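Long-range contacts in type III restriction-modification enzyme EcoP15I Mod subunit (Escherichia coli, PDB 4ZCF), which methylates the N6 of one adenine in the DNA site 5'-CAGCAG-3' with S-adenosyl-L-methionine, and works with the Res subunit in DNA restriction: residues I197-N202 against H241-V246; V225-T230 against V391-G396; S320-G325 against G348-L353. One frame throughout, in Å; residues are numbered along the deposited sequence.

Contact 1 (I197-N202 against H241-V246); sequences ISIDHN and HEYIIV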
loop_
_atom_site.group_PDB
_atom_site.type_symbol
_atom_site.label_atom_id
_atom_site.label_comp_id
_atom_site.label_asym_id
_atom_site.label_seq_id
_atom_site.Cartn_x
_atom_site.Cartn_y
_atom_site.Cartn_z
ATOM N N ILE A 197 -6.206 5.093 8.162
ATOM C CA ILE A 197 -7.657 5.287 7.972
ATOM C C ILE A 197 -8.462 4.647 9.074
ATOM O O ILE A 197 -8.486 3.417 9.175
ATOM C CB ILE A 197 -8.201 4.842 6.582
ATOM C CG1 ILE A 197 -7.250 5.211 5.418
ATOM C CG2 ILE A 197 -9.642 5.388 6.351
ATOM C CD1 ILE A 197 -7.606 4.614 4.063
ATOM N N SER A 198 -9.157 5.479 9.879
ATOM C CA SER A 198 -10.046 5.036 10.953
ATOM C C SER A 198 -11.351 4.569 10.353
ATOM O O SER A 198 -11.904 5.244 9.491
ATOM C CB SER A 198 -10.364 6.182 11.913
ATOM O OG SER A 198 -9.297 6.426 12.810
ATOM N N ILE A 199 -11.850 3.412 10.817
ATOM C CA ILE A 199 -13.136 2.847 10.408
ATOM C C ILE A 199 -13.582 1.946 11.478
ATOM O O ILE A 199 -12.801 1.641 12.360
ATOM C CB ILE A 199 -13.183 2.086 9.045
ATOM C CG1 ILE A 199 -11.844 1.511 8.628
ATOM C CG2 ILE A 199 -13.980 2.846 7.924
ATOM C CD1 ILE A 199 -11.565 0.229 9.180
ATOM N N ASP A 200 -14.826 1.483 11.373
ATOM C CA ASP A 200 -15.469 0.533 12.265
ATOM C C ASP A 200 -15.935 -0.686 11.383
ATOM O O ASP A 200 -15.520 -0.774 10.234
ATOM C CB ASP A 200 -16.571 1.236 13.136
ATOM C CG ASP A 200 -18.024 1.276 12.665
ATOM O OD1 ASP A 200 -18.274 1.098 11.443
ATOM O OD2 ASP A 200 -18.917 1.463 13.520
ATOM N N HIS A 201 -16.729 -1.617 11.911
ATOM C CA HIS A 201 -17.143 -2.836 11.185
ATOM C C HIS A 201 -18.022 -2.653 9.944
ATOM O O HIS A 201 -18.171 -3.588 9.157
ATOM C CB HIS A 201 -17.805 -3.828 12.141
ATOM C CG HIS A 201 -19.089 -3.320 12.700
ATOM N ND1 HIS A 201 -19.115 -2.524 13.825
ATOM C CD2 HIS A 201 -20.352 -3.506 12.263
ATOM C CE1 HIS A 201 -20.387 -2.234 14.026
ATOM N NE2 HIS A 201 -21.167 -2.825 13.122
ATOM N N ASN A 202 -18.641 -1.488 9.790
ATOM C CA ASN A 202 -19.541 -1.252 8.664
ATOM C C ASN A 202 -18.881 -1.327 7.295
ATOM O O ASN A 202 -19.361 -2.078 6.446
ATOM C CB ASN A 202 -20.363 0.014 8.868
ATOM C CG ASN A 202 -21.251 -0.094 10.067
ATOM O OD1 ASN A 202 -22.182 -0.894 10.094
ATOM N ND2 ASN A 202 -20.921 0.633 11.127
ATOM N N HIS A 241 -14.576 -1.852 20.034
ATOM C CA HIS A 241 -13.443 -1.520 19.208
ATOM C C HIS A 241 -13.795 -1.076 17.784
ATOM O O HIS A 241 -14.893 -1.316 17.273
ATOM C CB HIS A 241 -12.423 -2.680 19.195
ATOM C CG HIS A 241 -12.733 -3.775 18.212
ATOM N ND1 HIS A 241 -13.580 -4.812 18.536
ATOM C CD2 HIS A 241 -12.281 -3.964 16.945
ATOM C CE1 HIS A 241 -13.621 -5.599 17.470
ATOM N NE2 HIS A 241 -12.860 -5.128 16.485
ATOM N N GLU A 242 -12.811 -0.452 17.150
ATOM C CA GLU A 242 -12.816 -0.064 15.756
ATOM C C GLU A 242 -11.387 -0.258 15.214
ATOM O O GLU A 242 -10.541 -0.840 15.893
ATOM C CB GLU A 242 -13.369 1.348 15.563
ATOM C CG GLU A 242 -12.926 2.368 16.598
ATOM C CD GLU A 242 -13.354 3.752 16.185
ATOM O OE1 GLU A 242 -14.506 4.133 16.497
ATOM O OE2 GLU A 242 -12.572 4.416 15.467
ATOM N N TYR A 243 -11.123 0.195 14.009
ATOM C CA TYR A 243 -9.839 -0.063 13.363
ATOM C C TYR A 243 -9.158 1.160 12.798
ATOM O O TYR A 243 -9.765 2.201 12.639
ATOM C CB TYR A 243 -10.020 -1.116 12.230
ATOM C CG TYR A 243 -10.889 -2.312 12.584
ATOM C CD1 TYR A 243 -10.334 -3.462 13.136
ATOM C CD2 TYR A 243 -12.260 -2.300 12.340
ATOM C CE1 TYR A 243 -11.130 -4.554 13.488
ATOM C CE2 TYR A 243 -13.068 -3.392 12.684
ATOM C CZ TYR A 243 -12.493 -4.525 13.237
ATOM O OH TYR A 243 -13.266 -5.608 13.577
ATOM N N ILE A 244 -7.888 1.003 12.480
ATOM C CA ILE A 244 -7.008 1.949 11.802
ATOM C C ILE A 244 -6.230 1.102 10.770
ATOM O O ILE A 244 -5.357 0.324 11.159
ATOM C CB ILE A 244 -6.087 2.779 12.751
ATOM C CG1 ILE A 244 -6.932 3.432 13.916
ATOM C CG2 ILE A 244 -5.273 3.838 11.940
ATOM C CD1 ILE A 244 -6.227 4.266 14.987
ATOM N N ILE A 245 -6.634 1.187 9.480
ATOM C CA ILE A 245 -5.960 0.507 8.375
ATOM C C ILE A 245 -4.743 1.366 7.962
ATOM O O ILE A 245 -4.832 2.583 7.968
ATOM C CB ILE A 245 -6.876 0.080 7.188
ATOM C CG1 ILE A 245 -7.087 1.185 6.185
ATOM C CG2 ILE A 245 -8.210 -0.550 7.630
ATOM C CD1 ILE A 245 -7.476 0.644 4.849
ATOM N N VAL A 246 -3.590 0.739 7.703
ATOM C CA VAL A 246 -2.345 1.451 7.376
ATOM C C VAL A 246 -1.789 0.926 6.043
ATOM O O VAL A 246 -1.753 -0.286 5.826
ATOM C CB VAL A 246 -1.309 1.331 8.541
ATOM C CG1 VAL A 246 -0.084 2.194 8.301
ATOM C CG2 VAL A 246 -1.935 1.668 9.888
#

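Contact 2 (V225-T230 against V391-G396); sequences VWKNAT and VIHLDG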
loop_
_atom_site.group_PDB
_atom_site.type_symbol
_atom_site.label_atom_id
_atom_site.label_comp_id
_atom_site.label_asym_id
_atom_site.label_seq_id
_atom_site.Cartn_x
_atom_site.Cartn_y
_atom_site.Cartn_z
ATOM N N VAL A 225 -6.084 -2.213 16.045
ATOM C CA VAL A 225 -7.357 -2.381 16.743
ATOM C C VAL A 225 -7.398 -1.403 17.865
ATOM O O VAL A 225 -6.553 -1.441 18.748
ATOM C CB VAL A 225 -7.595 -3.852 17.160
ATOM C CG1 VAL A 225 -8.761 -3.984 18.129
ATOM C CG2 VAL A 225 -7.805 -4.732 15.920
ATOM N N TRP A 226 -8.296 -0.434 17.758
ATOM C CA TRP A 226 -8.480 0.589 18.789
ATOM C C TRP A 226 -9.669 0.204 19.701
ATOM O O TRP A 226 -10.821 0.306 19.282
ATOM C CB TRP A 226 -8.648 2.007 18.160
ATOM C CG TRP A 226 -8.717 3.136 19.158
ATOM C CD1 TRP A 226 -8.085 3.207 20.363
ATOM C CD2 TRP A 226 -9.431 4.365 19.010
ATOM N NE1 TRP A 226 -8.459 4.350 21.027
ATOM C CE2 TRP A 226 -9.236 5.110 20.198
ATOM C CE3 TRP A 226 -10.255 4.905 17.996
ATOM C CZ2 TRP A 226 -9.815 6.377 20.394
ATOM C CZ3 TRP A 226 -10.830 6.157 18.187
ATOM C CH2 TRP A 226 -10.613 6.880 19.372
ATOM N N LYS A 227 -9.367 -0.331 20.900
ATOM C CA LYS A 227 -10.372 -0.670 21.912
ATOM C C LYS A 227 -10.594 0.655 22.682
ATOM O O LYS A 227 -9.766 1.063 23.507
ATOM C CB LYS A 227 -9.914 -1.865 22.775
ATOM C CG LYS A 227 -10.551 -1.941 24.154
ATOM C CD LYS A 227 -11.771 -2.795 24.239
ATOM C CE LYS A 227 -12.188 -2.945 25.690
ATOM N NZ LYS A 227 -12.531 -1.657 26.368
ATOM N N ASN A 228 -11.666 1.375 22.287
ATOM C CA ASN A 228 -12.001 2.737 22.684
ATOM C C ASN A 228 -13.306 2.946 23.434
ATOM O O ASN A 228 -13.635 4.086 23.779
ATOM C CB ASN A 228 -12.016 3.592 21.409
ATOM C CG ASN A 228 -13.114 3.261 20.424
ATOM O OD1 ASN A 228 -13.583 2.134 20.334
ATOM N ND2 ASN A 228 -13.554 4.252 19.641
ATOM N N ALA A 229 -14.083 1.874 23.635
ATOM C CA ALA A 229 -15.389 1.947 24.302
ATOM C C ALA A 229 -15.533 0.866 25.361
ATOM O O ALA A 229 -14.773 -0.108 25.354
ATOM C CB ALA A 229 -16.512 1.830 23.281
ATOM N N THR A 230 -16.502 1.066 26.283
ATOM C CA THR A 230 -16.887 0.173 27.361
ATOM C C THR A 230 -18.399 0.143 27.321
ATOM O O THR A 230 -19.058 1.107 27.718
ATOM C CB THR A 230 -16.284 0.643 28.679
ATOM O OG1 THR A 230 -14.864 0.662 28.531
ATOM C CG2 THR A 230 -16.640 -0.265 29.841
ATOM N N VAL A 391 -2.928 -3.860 18.979
ATOM C CA VAL A 391 -4.132 -3.627 19.795
ATOM C C VAL A 391 -3.905 -2.471 20.765
ATOM O O VAL A 391 -3.150 -2.626 21.724
ATOM C CB VAL A 391 -4.618 -4.916 20.521
ATOM C CG1 VAL A 391 -5.904 -4.653 21.323
ATOM C CG2 VAL A 391 -4.814 -6.047 19.535
ATOM N N ILE A 392 -4.567 -1.326 20.535
ATOM C CA ILE A 392 -4.463 -0.123 21.398
ATOM C C ILE A 392 -5.702 0.087 22.276
ATOM O O ILE A 392 -6.808 0.250 21.753
ATOM C CB ILE A 392 -4.139 1.152 20.581
ATOM C CG1 ILE A 392 -3.111 0.879 19.449
ATOM C CG2 ILE A 392 -3.732 2.307 21.494
ATOM C CD1 ILE A 392 -3.204 1.841 18.272
ATOM N N HIS A 393 -5.491 0.119 23.596
ATOM C CA HIS A 393 -6.499 0.350 24.641
ATOM C C HIS A 393 -6.412 1.776 25.057
ATOM O O HIS A 393 -5.454 2.175 25.714
ATOM C CB HIS A 393 -6.264 -0.556 25.877
ATOM C CG HIS A 393 -6.517 -1.984 25.550
ATOM N ND1 HIS A 393 -7.784 -2.531 25.668
ATOM C CD2 HIS A 393 -5.689 -2.900 24.998
ATOM C CE1 HIS A 393 -7.674 -3.772 25.221
ATOM N NE2 HIS A 393 -6.431 -4.032 24.804
ATOM N N LEU A 394 -7.400 2.558 24.650
ATOM C CA LEU A 394 -7.463 3.977 24.948
ATOM C C LEU A 394 -8.913 4.415 24.835
ATOM O O LEU A 394 -9.504 4.308 23.753
ATOM C CB LEU A 394 -6.564 4.744 23.970
ATOM C CG LEU A 394 -6.544 6.251 24.095
ATOM C CD1 LEU A 394 -5.626 6.689 25.237
ATOM C CD2 LEU A 394 -6.174 6.878 22.758
ATOM N N ASP A 395 -9.495 4.856 25.966
ATOM C CA ASP A 395 -10.867 5.320 26.039
ATOM C C ASP A 395 -11.038 6.541 25.135
ATOM O O ASP A 395 -10.331 7.549 25.291
ATOM C CB ASP A 395 -11.251 5.659 27.499
ATOM C CG ASP A 395 -12.736 5.581 27.843
ATOM O OD1 ASP A 395 -13.576 5.523 26.902
ATOM O OD2 ASP A 395 -13.059 5.537 29.048
ATOM N N GLY A 396 -11.967 6.419 24.189
ATOM C CA GLY A 396 -12.267 7.481 23.241
ATOM C C GLY A 396 -13.098 8.600 23.828
ATOM O O GLY A 396 -13.090 9.708 23.289
#

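Contact 3 (S320-G325 against G348-L353); sequences SVHNPG and GYRFPL. With nucleotides of chain E; nucleotides of chain D.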
loop_
_atom_site.group_PDB
_atom_site.type_symbol
_atom_site.label_atom_id
_atom_site.label_comp_id
_atom_site.label_asym_id
_atom_site.label_seq_id
_atom_site.Cartn_x
_atom_site.Cartn_y
_atom_site.Cartn_z
ATOM N N SER A 320 16.302 -15.103 26.462
ATOM C CA SER A 320 16.101 -14.985 25.016
ATOM C C SER A 320 17.320 -15.469 24.215
ATOM O O SER A 320 17.903 -14.736 23.411
ATOM C CB SER A 320 15.816 -13.525 24.703
ATOM O OG SER A 320 14.762 -13.085 25.541
ATOM N N VAL A 321 17.646 -16.733 24.410
ATOM C CA VAL A 321 18.797 -17.427 23.840
ATOM C C VAL A 321 18.340 -18.663 23.055
ATOM O O VAL A 321 19.032 -19.145 22.164
ATOM C CB VAL A 321 19.719 -17.713 25.070
ATOM C CG1 VAL A 321 20.109 -19.179 25.243
ATOM C CG2 VAL A 321 20.903 -16.747 25.144
ATOM N N HIS A 322 17.127 -19.110 23.353
ATOM C CA HIS A 322 16.465 -20.279 22.792
ATOM C C HIS A 322 15.943 -20.099 21.361
ATOM O O HIS A 322 15.622 -18.980 20.935
ATOM C CB HIS A 322 15.339 -20.749 23.754
ATOM C CG HIS A 322 14.219 -19.766 23.954
ATOM N ND1 HIS A 322 14.444 -18.507 24.512
ATOM C CD2 HIS A 322 12.898 -19.910 23.714
ATOM C CE1 HIS A 322 13.260 -17.927 24.573
ATOM N NE2 HIS A 322 12.297 -18.734 24.106
ATOM N N ASN A 323 15.774 -21.216 20.665
ATOM C CA ASN A 323 15.295 -21.198 19.294
ATOM C C ASN A 323 13.757 -21.424 19.192
ATOM O O ASN A 323 13.263 -22.477 19.616
ATOM C CB ASN A 323 16.081 -22.219 18.438
ATOM C CG ASN A 323 15.819 -22.125 16.962
ATOM O OD1 ASN A 323 16.137 -21.133 16.314
ATOM N ND2 ASN A 323 15.221 -23.153 16.407
ATOM N N PRO A 324 13.013 -20.467 18.563
ATOM C CA PRO A 324 11.558 -20.640 18.408
ATOM C C PRO A 324 11.119 -21.725 17.437
ATOM O O PRO A 324 11.687 -21.875 16.358
ATOM C CB PRO A 324 11.109 -19.277 17.880
ATOM C CG PRO A 324 12.305 -18.757 17.132
ATOM C CD PRO A 324 13.464 -19.183 17.973
ATOM N N GLY A 325 10.091 -22.456 17.836
ATOM C CA GLY A 325 9.373 -23.450 17.038
ATOM C C GLY A 325 10.037 -24.714 16.532
ATOM O O GLY A 325 9.361 -25.743 16.419
ATOM N N GLY A 348 17.554 -25.945 21.450
ATOM C CA GLY A 348 18.919 -25.512 21.173
ATOM C C GLY A 348 18.971 -24.000 21.119
ATOM O O GLY A 348 17.965 -23.344 21.400
ATOM N N TYR A 349 20.112 -23.438 20.702
ATOM C CA TYR A 349 20.314 -21.987 20.604
ATOM C C TYR A 349 19.741 -21.340 19.341
ATOM O O TYR A 349 19.432 -22.054 18.390
ATOM C CB TYR A 349 21.801 -21.629 20.788
ATOM C CG TYR A 349 22.369 -22.124 22.101
ATOM C CD1 TYR A 349 22.032 -21.511 23.305
ATOM C CD2 TYR A 349 23.219 -23.225 22.144
ATOM C CE1 TYR A 349 22.542 -21.967 24.518
ATOM C CE2 TYR A 349 23.748 -23.681 23.352
ATOM C CZ TYR A 349 23.393 -23.060 24.538
ATOM O OH TYR A 349 23.923 -23.495 25.728
ATOM N N ARG A 350 19.558 -19.985 19.370
ATOM C CA ARG A 350 19.102 -19.139 18.246
ATOM C C ARG A 350 20.309 -18.481 17.548
ATOM O O ARG A 350 20.163 -17.929 16.449
ATOM C CB ARG A 350 18.128 -18.029 18.720
ATOM C CG ARG A 350 18.767 -16.931 19.612
ATOM C CD ARG A 350 17.800 -15.864 20.047
ATOM N NE ARG A 350 16.625 -16.439 20.705
ATOM C CZ ARG A 350 15.582 -15.741 21.136
ATOM N NH1 ARG A 350 15.543 -14.422 20.977
ATOM N NH2 ARG A 350 14.556 -16.357 21.702
ATOM N N PHE A 351 21.478 -18.484 18.233
ATOM C CA PHE A 351 22.723 -17.883 17.770
ATOM C C PHE A 351 23.684 -18.924 17.259
ATOM O O PHE A 351 23.840 -19.938 17.937
ATOM C CB PHE A 351 23.434 -17.133 18.917
ATOM C CG PHE A 351 22.654 -16.014 19.550
ATOM C CD1 PHE A 351 22.533 -14.780 18.914
ATOM C CD2 PHE A 351 22.059 -16.180 20.797
ATOM C CE1 PHE A 351 21.796 -13.745 19.495
ATOM C CE2 PHE A 351 21.339 -15.134 21.388
ATOM C CZ PHE A 351 21.211 -13.924 20.726
ATOM N N PRO A 352 24.404 -18.679 16.129
ATOM C CA PRO A 352 25.469 -19.617 15.715
ATOM C C PRO A 352 26.655 -19.433 16.672
ATOM O O PRO A 352 26.793 -18.346 17.228
ATOM C CB PRO A 352 25.853 -19.118 14.308
ATOM C CG PRO A 352 24.837 -18.089 13.924
ATOM C CD PRO A 352 24.346 -17.519 15.219
ATOM N N LEU A 353 27.511 -20.460 16.875
ATOM C CA LEU A 353 28.694 -20.349 17.756
ATOM C C LEU A 353 29.477 -19.050 17.517
ATOM O O LEU A 353 29.862 -18.381 18.478
ATOM C CB LEU A 353 29.637 -21.543 17.571
ATOM C CG LEU A 353 30.078 -22.278 18.853
ATOM C CD1 LEU A 353 30.812 -23.564 18.525
ATOM C CD2 LEU A 353 30.915 -21.391 19.780
ATOM P P DC E 13 22.591 -14.232 14.278
ATOM O OP1 DC E 13 24.018 -13.990 13.985
ATOM O OP2 DC E 13 22.232 -15.325 15.215
ATOM O "O5'" DC E 13 21.987 -12.905 14.901
ATOM C "C5'" DC E 13 21.049 -13.208 15.986
ATOM C "C4'" DC E 13 19.594 -13.342 15.540
ATOM O "O4'" DC E 13 19.190 -14.592 14.915
ATOM C "C3'" DC E 13 18.565 -13.294 16.630
ATOM O "O3'" DC E 13 18.707 -12.064 17.338
ATOM C "C2'" DC E 13 17.362 -13.351 15.694
ATOM C "C1'" DC E 13 17.792 -14.415 14.684
ATOM N N1 DC E 13 16.915 -15.667 14.661
ATOM C C2 DC E 13 15.526 -15.573 14.375
ATOM O O2 DC E 13 15.006 -14.485 14.095
ATOM N N3 DC E 13 14.771 -16.711 14.317
ATOM C C4 DC E 13 15.319 -17.911 14.550
ATOM N N4 DC E 13 14.519 -18.985 14.468
ATOM C C5 DC E 13 16.712 -18.037 14.844
ATOM C C6 DC E 13 17.458 -16.914 14.903
ATOM P P DG E 15 15.161 -6.893 20.088
ATOM O OP1 DG E 15 14.760 -5.629 19.429
ATOM O OP2 DG E 15 16.596 -7.261 20.194
ATOM O "O5'" DG E 15 14.530 -7.053 21.560
ATOM C "C5'" DG E 15 13.246 -6.480 21.861
ATOM C "C4'" DG E 15 12.454 -7.233 22.924
ATOM O "O4'" DG E 15 12.089 -8.556 22.447
ATOM C "C3'" DG E 15 13.105 -7.418 24.311
ATOM O "O3'" DG E 15 12.103 -7.319 25.322
ATOM C "C2'" DG E 15 13.583 -8.863 24.257
ATOM C "C1'" DG E 15 12.405 -9.465 23.482
ATOM N N9 DG E 15 12.635 -10.799 22.978
ATOM C C8 DG E 15 13.868 -11.381 22.771
ATOM N N7 DG E 15 13.770 -12.573 22.266
ATOM C C5 DG E 15 12.392 -12.835 22.234
ATOM C C6 DG E 15 11.693 -13.976 21.766
ATOM O O6 DG E 15 12.211 -15.059 21.424
ATOM N N1 DG E 15 10.294 -13.819 21.812
ATOM C C2 DG E 15 9.660 -12.663 22.221
ATOM N N2 DG E 15 8.318 -12.661 22.226
ATOM N N3 DG E 15 10.308 -11.568 22.611
ATOM C C4 DG E 15 11.667 -11.728 22.627
ATOM P P DA D 5 12.815 -25.951 28.433
ATOM O OP1 DA D 5 12.422 -27.378 28.607
ATOM O OP2 DA D 5 14.141 -25.642 27.814
ATOM O "O5'" DA D 5 11.663 -25.202 27.601
ATOM C "C5'" DA D 5 10.272 -25.365 27.780
ATOM C "C4'" DA D 5 9.476 -24.316 27.014
ATOM O "O4'" DA D 5 9.668 -22.976 27.544
ATOM C "C3'" DA D 5 9.724 -24.207 25.516
ATOM O "O3'" DA D 5 8.466 -24.436 24.904
ATOM C "C2'" DA D 5 10.279 -22.797 25.298
ATOM C "C1'" DA D 5 9.722 -22.038 26.491
ATOM N N9 DA D 5 10.502 -20.878 26.915
ATOM C C8 DA D 5 11.855 -20.764 26.917
ATOM N N7 DA D 5 12.286 -19.583 27.304
ATOM C C5 DA D 5 11.142 -18.844 27.547
ATOM C C6 DA D 5 10.923 -17.519 28.001
ATOM N N6 DA D 5 11.925 -16.660 28.274
ATOM N N1 DA D 5 9.636 -17.085 28.121
ATOM C C2 DA D 5 8.655 -17.954 27.865
ATOM N N3 DA D 5 8.748 -19.215 27.421
ATOM C C4 DA D 5 10.023 -19.622 27.291
#

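Contact 1 (I197-N202 against H241-V246)
Ile199 fits its tip into a notch on the neighbouring strand. Its CD1 rests 3.7 Å from Tyr243 CB and 3.8 Å from Ile245 CG2, so one methyl fills the dip between two residues of 241-246. Ile245 shapes that dip through its first torsion. CG1 sits between the backbone N and the carbonyl carbon (chi1 85°), while CG2 turns to Ile199. The CG1 branch then runs alongside Ile197, with Ile245 CG1 3.8 Å from Ile197 CB and the two CD1 methyls 4.0 Å apart. Ile197, Ile199, Tyr243 and Ile245 lie on one face of the sheet. Helix 204-215 packs on this face, and Phe204 stacks on the Tyr243 ring. One edge of that ring, at CD2 and CE2, faces the turning backbone of Asp200 and His201; Tyr243 CE2 lies 4.1 Å from His201 N.

On the other face Ser198 meets Ile244 more lightly, OG to CG1. The Ser198 hydroxyl is hydrogen-bonded to Tyr121. Four backbone bonds join the strands. Ile197 and Ile245 exchange one pair, and Ile199 and Tyr243 the other; the Tyr243 N to Ile199 O bond is 2.8 Å long.

Past Ile199 the chain leaves the sheet in an Asx turn. Asp200 OD1 takes Asn202 N from above the carboxylate plane and Asn202 ND2 on its syn lone pair. The nearest atom of the His201 side chain is about 3 Å from a bound manganese ion. Glu242 hydrogen-bonds to Tyr126, within the predicted S-adenosylmethionine-binding segment. Strand 241-248 runs antiparallel between 193-199 and 220-227. This reversed strand, slotted between parallel neighbours, is the hallmark of the Rossmann-like fold of S-adenosylmethionine-dependent methyltransferases.

Contact 2 (V225-T230 against V391-G396)
Val225 and Ile392 begin a parallel ladder of backbone bonds. Val225 O accepts Ile392 N at 2.7 Å, and Ile392 O accepts Lys227 N at 2.8 Å. Lys227 O then takes Leu394 N. Beyond the strands, Gly396 N reaches Asn228 O at 2.9 Å with an N-H...O angle of 170°. The pairing thus continues into the loops. These two strands end the central sheet of the methyltransferase fold, and 391-393 is outermost within this chain. The second subunit lies beyond it, where His393 meets His393 of that subunit.

Packing centres on Trp226. Its CG is anti to the backbone N (chi1 -175°), which brings the indole edge to Leu394, with Trp226 CD1 4.2 Å from Leu394 CB. Asn228 CB lies over the ring centre, and Leu422 of helix 420-430 touches both Trp226 and Leu394. Lys227 CB and CG pack against the His393 ring at ND1 and CE1.

Two polar side-chain bonds form. Trp226 NE1 gives Leu394 O a weak bond. With an alanine at Trp226, Leu394 O would probably lose this indole partner, and a gap would open beside Leu394 and Leu422. Lys227 NZ bonds to Ala229 O.

Contact 3 (S320-G325 against G348-L353)
This contact belongs to the DNA-reading part of the subunit, consistent with the target-recognition region of such methyltransferases. Two stretches of one long loop meet beside the bases, and Arg350 joins them. Its guanidinium reads the Hoogsteen edge of DG15 of chain E: NH1 reaches N7 at 2.9 Å and NH2 reaches O6 at 2.7 Å. This bidentate pair is the classic arginine-guanine contact. Arg350 NE and NH2 grip His322 O side-on, nearly in the guanidinium plane, at 2.7 Å from NE. The chain bends at its third torsion (chi3 54°), turning NE back to His322 O. That grip fixes the rotation of the group toward the base.

Arg350 N bonds to Val321 O, and Asn323 N bonds weakly to Gly348 O. Val321 wedges between two rings, with CG1 at the edge of Tyr349 and CG2 at the edge of Phe351. Asn323 OD1 accepts N4 of DC13 of chain E at 3.3 Å, while Asn323 ND2 bonds to Lys326 O. His322 NE2 bonds to N7 of another guanine. The His322 ring is sandwiched: Arg350 NH2 lies over one face, and N7 of DA5 of chain D lies over the opposite face, 3.3 Å from the ring plane.

Overall arrangement
From the N terminus, the chain first lays down 197-202 and then 225-230. It returns at 241-246, where contact 1 closes its loop. Contact 2 is still open then, so the two cross. They touch in the same sheet: Trp226 N lies 2.9 Å from Glu242 O, a probable hydrogen bond. The chain next runs out to the DNA-reading loop between strand 313-318 and helix 353-361, and contact 3 closes there. Contact 3 follows contact 1 in series and is nested inside the loop closed by contact 2. Its centre is about 36 Å from that of contact 2. The chain then returns with 391-396 to the sheet. Contacts 1 and 2 both reach the second subunit.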